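Local structure of xylulose kinase (Escherichia coli, 2ITM) at residues 3-17 against 421-433. The protein phosphorylates D-xylulose to D-xylulose 5-phosphate with ATP, as a homodimeric sugar kinase of the FGGY family. Residues are numbered along the deposited sequence; the frame is centred on the assembly and turned at random.
Sequences IGIDLGTSGVKVILL and DVGPALGAARLAQ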
ATOM      1  N   ILE A   3      -0.554 -46.487 -15.473  1.00 31.96           N
ATOM      2  CA  ILE A   3       0.004 -45.178 -15.798  1.00 20.09           C
ATOM      3  C   ILE A   3      -1.053 -44.079 -15.731  1.00 27.82           C
ATOM      4  O   ILE A   3      -2.150 -44.227 -16.250  1.00 17.18           O
ATOM      5  CB  ILE A   3       0.652 -45.186 -17.194  1.00 20.93           C
ATOM      6  CG1 ILE A   3       1.798 -46.181 -17.266  1.00 25.11           C
ATOM      7  CG2 ILE A   3       1.115 -43.792 -17.584  1.00 31.07           C
ATOM      8  CD1 ILE A   3       3.004 -45.741 -16.542  1.00 19.88           C
ATOM      9  N   GLY A   4      -0.689 -42.975 -15.096  1.00 21.06           N
ATOM     10  CA  GLY A   4      -1.377 -41.718 -15.256  1.00 24.38           C
ATOM     11  C   GLY A   4      -0.499 -40.641 -15.854  1.00 21.10           C
ATOM     12  O   GLY A   4       0.629 -40.444 -15.426  1.00 22.64           O
ATOM     13  N   ILE A   5      -1.028 -39.965 -16.866  1.00 25.97           N
ATOM     14  CA  ILE A   5      -0.409 -38.791 -17.462  1.00 17.67           C
ATOM     15  C   ILE A   5      -1.199 -37.526 -17.147  1.00 29.84           C
ATOM     16  O   ILE A   5      -2.411 -37.492 -17.298  1.00 28.13           O
ATOM     17  CB  ILE A   5      -0.316 -38.943 -18.969  1.00 25.49           C
ATOM     18  CG1 ILE A   5       0.368 -40.247 -19.350  1.00 24.90           C
ATOM     19  CG2 ILE A   5       0.408 -37.774 -19.571  1.00 21.48           C
ATOM     20  CD1 ILE A   5       0.151 -40.635 -20.773  1.00 20.63           C
ATOM     21  N   ASP A   6      -0.493 -36.483 -16.735  1.00 23.08           N
ATOM     22  CA  ASP A   6      -1.084 -35.161 -16.570  1.00 13.40           C
ATOM     23  C   ASP A   6      -0.406 -34.127 -17.447  1.00 25.20           C
ATOM     24  O   ASP A   6       0.730 -33.738 -17.212  1.00 24.13           O
ATOM     25  CB  ASP A   6      -1.063 -34.730 -15.111  1.00 24.47           C
ATOM     26  CG  ASP A   6      -1.592 -33.329 -14.905  1.00 25.44           C
ATOM     27  OD1 ASP A   6      -0.984 -32.596 -14.123  1.00 33.87           O
ATOM     28  OD2 ASP A   6      -2.603 -32.881 -15.465  1.00 25.44           O
ATOM     29  N   LEU A   7      -1.120 -33.706 -18.477  1.00 24.82           N
ATOM     30  CA  LEU A   7      -0.712 -32.614 -19.328  1.00 19.26           C
ATOM     31  C   LEU A   7      -1.080 -31.298 -18.681  1.00 33.44           C
ATOM     32  O   LEU A   7      -2.195 -30.816 -18.819  1.00 25.83           O
ATOM     33  CB  LEU A   7      -1.392 -32.744 -20.693  1.00 26.85           C
ATOM     34  CG  LEU A   7      -0.643 -32.353 -21.942  1.00 32.72           C
ATOM     35  CD1 LEU A   7      -1.585 -32.049 -23.058  1.00 23.03           C
ATOM     36  CD2 LEU A   7       0.262 -31.194 -21.695  1.00 34.26           C
ATOM     37  N   GLY A   8      -0.127 -30.725 -17.970  1.00 21.58           N
ATOM     38  CA  GLY A   8      -0.303 -29.422 -17.382  1.00 26.17           C
ATOM     39  C   GLY A   8       0.005 -28.307 -18.335  1.00 30.00           C
ATOM     40  O   GLY A   8       0.194 -28.522 -19.522  1.00 23.37           O
ATOM     41  N   THR A   9       0.050 -27.096 -17.808  1.00 25.23           N
ATOM     42  CA  THR A   9       0.449 -25.951 -18.598  1.00 32.45           C
ATOM     43  C   THR A   9       1.968 -25.788 -18.609  1.00 21.61           C
ATOM     44  O   THR A   9       2.544 -25.472 -19.622  1.00 30.02           O
ATOM     45  CB  THR A   9      -0.229 -24.681 -18.092  1.00 32.47           C
ATOM     46  OG1 THR A   9      -1.598 -24.948 -17.794  1.00 34.88           O
ATOM     47  CG2 THR A   9      -0.333 -23.681 -19.196  1.00 39.13           C
ATOM     48  N   SER A  10       2.594 -26.023 -17.473  1.00 28.37           N
ATOM     49  CA  SER A  10       4.002 -25.710 -17.318  1.00 29.31           C
ATOM     50  C   SER A  10       4.863 -26.948 -17.371  1.00 31.15           C
ATOM     51  O   SER A  10       6.071 -26.851 -17.296  1.00 37.08           O
ATOM     52  CB  SER A  10       4.242 -24.986 -16.008  1.00 45.45           C
ATOM     53  OG  SER A  10       3.958 -25.815 -14.928  1.00 43.91           O
ATOM     54  N   GLY A  11       4.217 -28.088 -17.510  1.00 34.06           N
ATOM     55  CA  GLY A  11       4.888 -29.344 -17.777  1.00 29.97           C
ATOM     56  C   GLY A  11       3.975 -30.556 -17.874  1.00 24.57           C
ATOM     57  O   GLY A  11       2.793 -30.473 -17.602  1.00 22.73           O
ATOM     58  N   VAL A  12       4.544 -31.687 -18.268  1.00 28.70           N
ATOM     59  CA  VAL A  12       3.884 -32.973 -18.106  1.00 30.66           C
ATOM     60  C   VAL A  12       4.429 -33.831 -16.983  1.00 32.60           C
ATOM     61  O   VAL A  12       5.621 -33.888 -16.736  1.00 26.61           O
ATOM     62  CB  VAL A  12       3.840 -33.790 -19.395  1.00 31.77           C
ATOM     63  CG1 VAL A  12       3.173 -33.034 -20.487  1.00 35.63           C
ATOM     64  CG2 VAL A  12       5.227 -34.210 -19.821  1.00 67.35           C
ATOM     65  N   LYS A  13       3.517 -34.498 -16.298  1.00 29.93           N
ATOM     66  CA  LYS A  13       3.874 -35.452 -15.278  1.00 20.15           C
ATOM     67  C   LYS A  13       3.295 -36.813 -15.613  1.00 30.97           C
ATOM     68  O   LYS A  13       2.129 -36.925 -15.944  1.00 24.86           O
ATOM     69  CB  LYS A  13       3.390 -34.970 -13.923  1.00 25.39           C
ATOM     70  CG  LYS A  13       3.700 -35.910 -12.785  1.00 32.65           C
ATOM     71  CD  LYS A  13       3.018 -35.474 -11.519  1.00 31.34           C
ATOM     72  CE  LYS A  13       3.980 -35.383 -10.369  1.00 55.30           C
ATOM     73  NZ  LYS A  13       3.290 -35.131  -9.093  1.00 40.96           N
ATOM     74  N   VAL A  14       4.133 -37.853 -15.550  1.00 26.90           N
ATOM     75  CA  VAL A  14       3.692 -39.229 -15.643  1.00 20.88           C
ATOM     76  C   VAL A  14       4.019 -40.013 -14.389  1.00 31.35           C
ATOM     77  O   VAL A  14       5.077 -39.845 -13.801  1.00 28.48           O
ATOM     78  CB  VAL A  14       4.264 -39.946 -16.881  1.00 36.34           C
ATOM     79  CG1 VAL A  14       4.075 -39.112 -18.129  1.00 30.95           C
ATOM     80  CG2 VAL A  14       5.721 -40.290 -16.691  1.00 26.17           C
ATOM     81  N   ILE A  15       3.091 -40.867 -13.983  1.00 30.54           N
ATOM     82  CA  ILE A  15       3.284 -41.725 -12.827  1.00 24.10           C
ATOM     83  C   ILE A  15       3.011 -43.193 -13.098  1.00 35.93           C
ATOM     84  O   ILE A  15       2.249 -43.547 -14.003  1.00 33.69           O
ATOM     85  CB  ILE A  15       2.440 -41.253 -11.641  1.00 24.75           C
ATOM     86  CG1 ILE A  15       0.964 -41.550 -11.854  1.00 22.08           C
ATOM     87  CG2 ILE A  15       2.707 -39.789 -11.327  1.00 28.98           C
ATOM     88  CD1 ILE A  15       0.154 -41.423 -10.607  1.00 23.36           C
ATOM     89  N   LEU A  16       3.626 -44.038 -12.288  1.00 31.37           N
ATOM     90  CA  LEU A  16       3.433 -45.471 -12.348  1.00 29.57           C
ATOM     91  C   LEU A  16       2.832 -45.957 -11.050  1.00 39.23           C
ATOM     92  O   LEU A  16       3.498 -45.871 -10.022  1.00 34.57           O
ATOM     93  CB  LEU A  16       4.768 -46.129 -12.586  1.00 23.21           C
ATOM     94  CG  LEU A  16       4.879 -47.448 -13.333  1.00 41.26           C
ATOM     95  CD1 LEU A  16       5.808 -48.377 -12.638  1.00 34.81           C
ATOM     96  CD2 LEU A  16       3.581 -48.108 -13.650  1.00 42.62           C
ATOM     97  N   LEU A  17       1.615 -46.481 -11.105  1.00 29.32           N
ATOM     98  CA  LEU A  17       0.960 -47.025  -9.928  1.00 25.83           C
ATOM     99  C   LEU A  17       1.098 -48.526  -9.914  1.00 32.89           C
ATOM    100  O   LEU A  17       0.970 -49.173 -10.939  1.00 39.00           O
ATOM    101  CB  LEU A  17      -0.529 -46.689  -9.930  1.00 26.33           C
ATOM    102  CG  LEU A  17      -1.112 -45.375  -9.431  1.00 26.79           C
ATOM    103  CD1 LEU A  17      -2.552 -45.579  -9.082  1.00 18.93           C
ATOM    104  CD2 LEU A  17      -0.349 -44.837  -8.245  1.00 37.49           C
ATOM    105  N   ASP A 421      -0.063 -34.135  -3.045  1.00 62.00           N
ATOM    106  CA  ASP A 421       1.076 -33.758  -3.862  1.00 62.69           C
ATOM    107  C   ASP A 421       0.958 -34.236  -5.299  1.00 41.53           C
ATOM    108  O   ASP A 421       1.265 -33.506  -6.223  1.00 41.61           O
ATOM    109  CB  ASP A 421       2.395 -34.216  -3.222  1.00 79.03           C
ATOM    110  CG  ASP A 421       2.386 -35.675  -2.839  1.00 82.84           C
ATOM    111  OD1 ASP A 421       1.531 -36.081  -2.035  1.00 79.42           O
ATOM    112  OD2 ASP A 421       3.214 -36.496  -3.270  1.00 64.46           O
ATOM    113  N   VAL A 422       0.499 -35.461  -5.483  1.00 46.08           N
ATOM    114  CA  VAL A 422       0.698 -36.143  -6.745  1.00 43.71           C
ATOM    115  C   VAL A 422       0.004 -35.451  -7.912  1.00 36.89           C
ATOM    116  O   VAL A 422       0.579 -35.285  -8.970  1.00 38.15           O
ATOM    117  CB  VAL A 422       0.305 -37.611  -6.665  1.00 40.03           C
ATOM    118  CG1 VAL A 422       0.564 -38.295  -7.976  1.00 29.84           C
ATOM    119  CG2 VAL A 422       1.074 -38.281  -5.573  1.00 47.85           C
ATOM    120  N   GLY A 423      -1.236 -35.042  -7.702  1.00 37.59           N
ATOM    121  CA  GLY A 423      -1.941 -34.252  -8.679  1.00 35.85           C
ATOM    122  C   GLY A 423      -2.867 -35.059  -9.562  1.00 31.30           C
ATOM    123  O   GLY A 423      -3.128 -36.219  -9.308  1.00 24.43           O
ATOM    124  N   PRO A 424      -3.351 -34.416 -10.616  1.00 23.74           N
ATOM    125  CA  PRO A 424      -4.265 -35.043 -11.556  1.00 26.38           C
ATOM    126  C   PRO A 424      -3.797 -36.361 -12.143  1.00 24.75           C
ATOM    127  O   PRO A 424      -4.624 -37.172 -12.487  1.00 22.38           O
ATOM    128  CB  PRO A 424      -4.394 -33.984 -12.640  1.00 29.75           C
ATOM    129  CG  PRO A 424      -4.223 -32.725 -11.931  1.00 26.97           C
ATOM    130  CD  PRO A 424      -3.194 -32.984 -10.908  1.00 31.59           C
ATOM    131  N   ALA A 425      -2.491 -36.562 -12.250  1.00 29.06           N
ATOM    132  CA  ALA A 425      -1.945 -37.829 -12.709  1.00 27.76           C
ATOM    133  C   ALA A 425      -2.438 -39.018 -11.883  1.00 24.50           C
ATOM    134  O   ALA A 425      -2.725 -40.071 -12.427  1.00 19.88           O
ATOM    135  CB  ALA A 425      -0.439 -37.787 -12.745  1.00 23.70           C
ATOM    136  N   LEU A 426      -2.528 -38.823 -10.574  1.00 19.89           N
ATOM    137  CA  LEU A 426      -3.114 -39.802  -9.678  1.00 16.06           C
ATOM    138  C   LEU A 426      -4.533 -40.204 -10.070  1.00 24.34           C
ATOM    139  O   LEU A 426      -4.817 -41.367 -10.241  1.00 21.96           O
ATOM    140  CB  LEU A 426      -3.067 -39.318  -8.238  1.00 24.29           C
ATOM    141  CG  LEU A 426      -3.543 -40.314  -7.195  1.00 28.99           C
ATOM    142  CD1 LEU A 426      -2.801 -41.577  -7.370  1.00 26.72           C
ATOM    143  CD2 LEU A 426      -3.398 -39.778  -5.799  1.00 20.11           C
ATOM    144  N   GLY A 427      -5.410 -39.223 -10.225  1.00 30.61           N
ATOM    145  CA  GLY A 427      -6.762 -39.479 -10.662  1.00 21.17           C
ATOM    146  C   GLY A 427      -6.841 -40.148 -12.018  1.00 25.48           C
ATOM    147  O   GLY A 427      -7.616 -41.067 -12.234  1.00 20.75           O
ATOM    148  N   ALA A 428      -6.029 -39.691 -12.960  1.00 25.50           N
ATOM    149  CA  ALA A 428      -5.876 -40.351 -14.240  1.00 23.34           C
ATOM    150  C   ALA A 428      -5.597 -41.849 -14.109  1.00 33.77           C
ATOM    151  O   ALA A 428      -6.239 -42.663 -14.741  1.00 25.49           O
ATOM    152  CB  ALA A 428      -4.808 -39.671 -15.062  1.00 25.08           C
ATOM    153  N   ALA A 429      -4.629 -42.200 -13.280  1.00 29.31           N
ATOM    154  CA  ALA A 429      -4.306 -43.594 -13.064  1.00 26.04           C
ATOM    155  C   ALA A 429      -5.459 -44.317 -12.389  1.00 26.05           C
ATOM    156  O   ALA A 429      -5.774 -45.435 -12.738  1.00 27.22           O
ATOM    157  CB  ALA A 429      -3.052 -43.725 -12.262  1.00 26.55           C
ATOM    158  N   ARG A 430      -6.089 -43.652 -11.431  1.00 24.05           N
ATOM    159  CA  ARG A 430      -7.223 -44.218 -10.716  1.00 21.87           C
ATOM    160  C   ARG A 430      -8.300 -44.617 -11.714  1.00 28.35           C
ATOM    161  O   ARG A 430      -8.917 -45.658 -11.597  1.00 27.82           O
ATOM    162  CB  ARG A 430      -7.783 -43.213  -9.711  1.00 38.29           C
ATOM    163  CG  ARG A 430      -7.221 -43.274  -8.282  1.00 32.67           C
ATOM    164  CD  ARG A 430      -6.637 -44.617  -7.942  1.00 66.83           C
ATOM    165  NE  ARG A 430      -5.601 -44.535  -6.903  1.00 46.99           N
ATOM    166  CZ  ARG A 430      -5.759 -43.941  -5.743  1.00 52.21           C
ATOM    167  NH1 ARG A 430      -6.902 -43.349  -5.467  1.00 45.30           N
ATOM    168  NH2 ARG A 430      -4.774 -43.930  -4.864  1.00 41.57           N
ATOM    169  N   LEU A 431      -8.498 -43.774 -12.709  1.00 22.01           N
ATOM    170  CA  LEU A 431      -9.479 -44.042 -13.725  1.00 26.87           C
ATOM    171  C   LEU A 431      -9.135 -45.279 -14.537  1.00 20.55           C
ATOM    172  O   LEU A 431      -9.992 -46.074 -14.838  1.00 23.21           O
ATOM    173  CB  LEU A 431      -9.707 -42.815 -14.594  1.00 32.26           C
ATOM    174  CG  LEU A 431     -10.496 -41.685 -13.938  1.00 24.87           C
ATOM    175  CD1 LEU A 431     -10.341 -40.414 -14.701  1.00 22.54           C
ATOM    176  CD2 LEU A 431     -11.963 -42.051 -13.825  1.00 22.15           C
ATOM    177  N   ALA A 432      -7.868 -45.438 -14.868  1.00 21.16           N
ATOM    178  CA  ALA A 432      -7.403 -46.618 -15.573  1.00 16.02           C
ATOM    179  C   ALA A 432      -7.588 -47.899 -14.757  1.00 22.77           C
ATOM    180  O   ALA A 432      -8.002 -48.915 -15.280  1.00 24.39           O
ATOM    181  CB  ALA A 432      -5.974 -46.448 -15.983  1.00 15.89           C
ATOM    182  N   GLN A 433      -7.262 -47.824 -13.476  1.00 21.30           N
ATOM    183  CA  GLN A 433      -7.602 -48.847 -12.531  1.00 30.98           C
ATOM    184  C   GLN A 433      -9.037 -49.310 -12.596  1.00 22.00           C
ATOM    185  O   GLN A 433      -9.302 -50.488 -12.637  1.00 28.04           O
ATOM    186  CB  GLN A 433      -7.320 -48.364 -11.125  1.00 41.41           C
ATOM    187  CG  GLN A 433      -5.961 -48.690 -10.638  1.00 47.07           C
ATOM    188  CD  GLN A 433      -5.891 -48.691  -9.144  1.00 42.20           C
ATOM    189  OE1 GLN A 433      -5.964 -47.645  -8.521  1.00 43.09           O
ATOM    190  NE2 GLN A 433      -5.753 -49.863  -8.567  1.00 59.33           N
TER
HETATM  191  O   HOH W   1      -0.407 -34.866 -11.730  1.00 24.76           O
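Lys13 and Val422 make the polar link in a helix-on-hairpin packing where the two domains of an FGGY kinase, built on the actin-like ATPase fold, meet beside their active site. The lysine's CB points toward the helix and chi1 of 179° sends CG on that way; CD reaches 3.5 Å from Val422 O with Ala425 CB beside it, the chain bends at chi3, CE skirts the Val422 carbonyl, and NZ donates to Val422 O at 2.7 Å, tilted 22° from the carbonyl plane. A water also donates to Val422 O and accepts from Ala425 N, with a weak bond to OD1 of Asp6, a residue thought important for activity. A methionine in place of Lys13 would probably leave Val422 O without its charged donor and the loop before the helix less firmly held. The Asp6 side chain crosses that of Pro424 obliquely, Asp6 OD2 3.5 Å from Pro424 CB. Deeper in, Gly4 CA meets Ala425 O at 3.5 Å, an approach that a side chain would block, while Ile15 CD1 touches Val422 CG1 and Leu17 CD1 packs on Ala429 CB. Helix 424-436 thus lies across strands 2-7 and 11-17, also reaching strand 70-75, with helix 45-62 on the sheet's other face.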